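Local structure of Lmo0488 protein (Listeria monocytogenes serovar 1/2a, 5TED) at residues V18-T26 / A195-Y203. The protein is a LysR-type transcriptional regulator that activates protocatechuate biosynthesis genes in response to shikimate, which the effector-binding domain described here holds. Numbering follows the deposited sequence.
Sequences VPELVQNFT and AFKDFALRY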
loop_
_atom_site.group_PDB
_atom_site.type_symbol
_atom_site.label_atom_id
_atom_site.label_comp_id
_atom_site.label_asym_id
_atom_site.label_seq_id
_atom_site.Cartn_x
_atom_site.Cartn_y
_atom_site.Cartn_z
ATOM N N VAL A 18 6.621 9.066 -8.236
ATOM C CA VAL A 18 7.412 9.818 -7.257
ATOM C C VAL A 18 8.899 9.502 -7.373
ATOM O O VAL A 18 9.705 10.446 -7.425
ATOM C CB VAL A 18 6.858 9.593 -5.840
ATOM C CG1 VAL A 18 7.865 10.004 -4.801
ATOM C CG2 VAL A 18 5.594 10.410 -5.671
ATOM N N PRO A 19 9.328 8.233 -7.457
ATOM C CA PRO A 19 10.757 7.945 -7.684
ATOM C C PRO A 19 11.332 8.660 -8.897
ATOM O O PRO A 19 12.442 9.205 -8.827
ATOM C CB PRO A 19 10.766 6.421 -7.897
ATOM C CG PRO A 19 9.573 5.931 -7.091
ATOM C CD PRO A 19 8.531 7.002 -7.286
ATOM N N GLU A 20 10.589 8.682 -10.012
ATOM C CA GLU A 20 11.064 9.351 -11.222
ATOM C C GLU A 20 11.241 10.848 -11.000
ATOM O O GLU A 20 12.243 11.439 -11.426
ATOM C CB GLU A 20 10.087 9.100 -12.374
ATOM C CG GLU A 20 10.592 9.655 -13.750
ATOM C CD GLU A 20 9.677 9.284 -14.927
ATOM O OE1 GLU A 20 8.731 8.495 -14.731
ATOM O OE2 GLU A 20 9.910 9.776 -16.054
ATOM N N LEU A 21 10.267 11.481 -10.349
ATOM C CA LEU A 21 10.356 12.908 -10.045
ATOM C C LEU A 21 11.512 13.207 -9.095
ATOM O O LEU A 21 12.287 14.147 -9.313
ATOM C CB LEU A 21 9.030 13.377 -9.428
ATOM C CG LEU A 21 7.831 13.465 -10.374
ATOM C CD1 LEU A 21 6.573 13.716 -9.598
ATOM C CD2 LEU A 21 8.035 14.611 -11.393
ATOM N N VAL A 22 11.641 12.420 -8.027
ATOM C CA VAL A 22 12.679 12.682 -7.027
ATOM C C VAL A 22 14.063 12.457 -7.615
ATOM O O VAL A 22 14.986 13.252 -7.402
ATOM C CB VAL A 22 12.452 11.793 -5.797
ATOM C CG1 VAL A 22 13.711 11.752 -4.940
ATOM C CG2 VAL A 22 11.260 12.312 -4.980
ATOM N N GLN A 23 14.230 11.376 -8.373
ATOM C CA GLN A 23 15.531 11.090 -8.963
ATOM C C GLN A 23 15.947 12.204 -9.926
ATOM O O GLN A 23 17.082 12.690 -9.873
ATOM C CB GLN A 23 15.496 9.721 -9.654
ATOM C CG GLN A 23 16.870 9.179 -10.063
ATOM C CD GLN A 23 17.387 9.791 -11.339
ATOM O OE1 GLN A 23 16.626 10.044 -12.266
ATOM N NE2 GLN A 23 18.687 10.022 -11.397
ATOM N N ASN A 24 15.031 12.638 -10.801
ATOM C CA ASN A 24 15.377 13.682 -11.763
ATOM C C ASN A 24 15.573 15.034 -11.079
ATOM O O ASN A 24 16.509 15.773 -11.412
ATOM C CB ASN A 24 14.305 13.774 -12.855
ATOM C CG ASN A 24 14.499 12.735 -13.957
ATOM O OD1 ASN A 24 15.294 12.951 -14.872
ATOM N ND2 ASN A 24 13.780 11.612 -13.880
ATOM N N PHE A 25 14.743 15.356 -10.090
ATOM C CA PHE A 25 14.943 16.585 -9.323
ATOM C C PHE A 25 16.329 16.637 -8.684
ATOM O O PHE A 25 17.013 17.673 -8.726
ATOM C CB PHE A 25 13.861 16.671 -8.243
ATOM C CG PHE A 25 13.924 17.910 -7.396
ATOM C CD1 PHE A 25 13.518 19.127 -7.907
ATOM C CD2 PHE A 25 14.298 17.840 -6.061
ATOM C CE1 PHE A 25 13.537 20.264 -7.130
ATOM C CE2 PHE A 25 14.299 18.973 -5.267
ATOM C CZ PHE A 25 13.920 20.192 -5.804
ATOM N N THR A 26 16.767 15.525 -8.105
ATOM C CA THR A 26 17.975 15.480 -7.285
ATOM C C THR A 26 19.252 15.413 -8.106
ATOM O O THR A 26 20.348 15.503 -7.526
ATOM C CB THR A 26 17.898 14.289 -6.315
ATOM O OG1 THR A 26 16.715 14.419 -5.512
ATOM C CG2 THR A 26 19.111 14.267 -5.368
ATOM N N ALA A 195 10.812 24.967 -5.493
ATOM C CA ALA A 195 11.634 24.416 -6.558
ATOM C C ALA A 195 11.088 23.071 -7.004
ATOM O O ALA A 195 10.997 22.800 -8.205
ATOM C CB ALA A 195 13.091 24.292 -6.107
ATOM N N PHE A 196 10.675 22.230 -6.049
ATOM C CA PHE A 196 10.141 20.931 -6.426
ATOM C C PHE A 196 8.787 21.042 -7.121
ATOM O O PHE A 196 8.524 20.314 -8.086
ATOM C CB PHE A 196 10.022 20.021 -5.212
ATOM C CG PHE A 196 9.553 18.644 -5.568
ATOM C CD1 PHE A 196 10.428 17.742 -6.158
ATOM C CD2 PHE A 196 8.236 18.259 -5.335
ATOM C CE1 PHE A 196 10.014 16.468 -6.507
ATOM C CE2 PHE A 196 7.806 16.980 -5.672
ATOM C CZ PHE A 196 8.695 16.087 -6.270
ATOM N N LYS A 197 7.903 21.909 -6.621
ATOM C CA LYS A 197 6.611 22.100 -7.274
ATOM C C LYS A 197 6.793 22.506 -8.731
ATOM O O LYS A 197 6.210 21.890 -9.632
ATOM C CB LYS A 197 5.788 23.147 -6.525
ATOM C CG LYS A 197 4.407 23.424 -7.134
ATOM C CD LYS A 197 3.730 24.611 -6.427
ATOM C CE LYS A 197 2.345 24.886 -6.993
ATOM N NZ LYS A 197 1.696 25.996 -6.235
ATOM N N ASP A 198 7.591 23.549 -8.979
ATOM C CA ASP A 198 7.803 24.003 -10.352
ATOM C C ASP A 198 8.433 22.909 -11.210
ATOM O O ASP A 198 8.024 22.691 -12.360
ATOM C CB ASP A 198 8.691 25.249 -10.368
ATOM C CG ASP A 198 8.013 26.468 -9.757
ATOM O OD1 ASP A 198 6.779 26.441 -9.549
ATOM O OD2 ASP A 198 8.721 27.468 -9.509
ATOM N N PHE A 199 9.438 22.221 -10.672
ATOM C CA PHE A 199 10.058 21.131 -11.412
ATOM C C PHE A 199 9.039 20.067 -11.790
ATOM O O PHE A 199 8.989 19.613 -12.946
ATOM C CB PHE A 199 11.188 20.505 -10.597
ATOM C CG PHE A 199 11.563 19.144 -11.081
ATOM C CD1 PHE A 199 12.470 18.992 -12.103
ATOM C CD2 PHE A 199 11.005 18.020 -10.503
ATOM C CE1 PHE A 199 12.800 17.730 -12.568
ATOM C CE2 PHE A 199 11.333 16.761 -10.951
ATOM C CZ PHE A 199 12.234 16.615 -11.982
ATOM N N ALA A 200 8.228 19.638 -10.817
ATOM C CA ALA A 200 7.301 18.537 -11.057
ATOM C C ALA A 200 6.232 18.907 -12.072
ATOM O O ALA A 200 5.883 18.091 -12.929
ATOM C CB ALA A 200 6.651 18.110 -9.746
ATOM N N LEU A 201 5.699 20.128 -12.001
ATOM C CA LEU A 201 4.681 20.521 -12.976
ATOM C C LEU A 201 5.253 20.576 -14.391
ATOM O O LEU A 201 4.600 20.142 -15.360
ATOM C CB LEU A 201 4.085 21.871 -12.575
ATOM C CG LEU A 201 3.171 21.774 -11.343
ATOM C CD1 LEU A 201 2.653 23.137 -10.918
ATOM C CD2 LEU A 201 2.009 20.828 -11.627
ATOM N N ARG A 202 6.459 21.135 -14.534
ATOM C CA ARG A 202 7.126 21.155 -15.834
ATOM C C ARG A 202 7.356 19.742 -16.349
ATOM O O ARG A 202 7.133 19.453 -17.531
ATOM C CB ARG A 202 8.461 21.897 -15.742
ATOM C CG ARG A 202 8.391 23.423 -15.754
ATOM C CD ARG A 202 9.786 24.052 -16.015
ATOM N NE ARG A 202 10.858 23.439 -15.221
ATOM C CZ ARG A 202 11.272 23.887 -14.033
ATOM N NH1 ARG A 202 10.709 24.967 -13.491
ATOM N NH2 ARG A 202 12.250 23.257 -13.380
ATOM N N TYR A 203 7.837 18.857 -15.472
ATOM C CA TYR A 203 8.125 17.476 -15.854
ATOM C C TYR A 203 6.854 16.747 -16.287
ATOM O O TYR A 203 6.839 16.049 -17.308
ATOM C CB TYR A 203 8.773 16.745 -14.672
ATOM C CG TYR A 203 9.467 15.456 -15.074
ATOM C CD1 TYR A 203 8.771 14.247 -15.126
ATOM C CD2 TYR A 203 10.812 15.462 -15.439
ATOM C CE1 TYR A 203 9.402 13.078 -15.511
ATOM C CE2 TYR A 203 11.459 14.303 -15.820
ATOM C CZ TYR A 203 10.750 13.109 -15.860
ATOM O OH TYR A 203 11.397 11.940 -16.262
#
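Phe25 and Phe196 both swing their rings anti to the backbone N (chi1 -178° and -177°), and the two rings meet edge to face, centroids 5.1 Å apart, with Phe196 CD1 over the centre of the Phe25 ring, 3.7 Å from Phe25 CG. Phe199 completes the aromatic cluster: Phe25 CB sits over its face, 4.0 Å from the ring centroid, while the rim of the same ring reaches Asn24 CB. One helical turn back, Leu21 is a knob in a hole formed by Phe196, Phe199, Ala200 and Tyr203, its CD2 lying 3.8 Å from Tyr203 CD1. Glu20 runs out extended, and Tyr203 OH donates to Glu20 OE2 at 2.6 Å, approaching the anti side of the carboxylate, whose plane is 85° from the phenol ring. Asn24 packs across that ring, its ND2 turned back to Glu20 O at 2.9 Å, so that Asn24 N and ND2 grip this oxygen from opposite faces. Phe36 of strand 35-41 meets Phe196 edge to face, tying the cluster to the sheet, and Tyr149 of the second subunit packs on Val22. The axes of 18-26 and 195-203 come within 10.5 Å; their helices, 17-26 and 191-208, are the first and last of the periplasmic-binding-protein-like LysR effector domain, packed together away from the shikimate pocket.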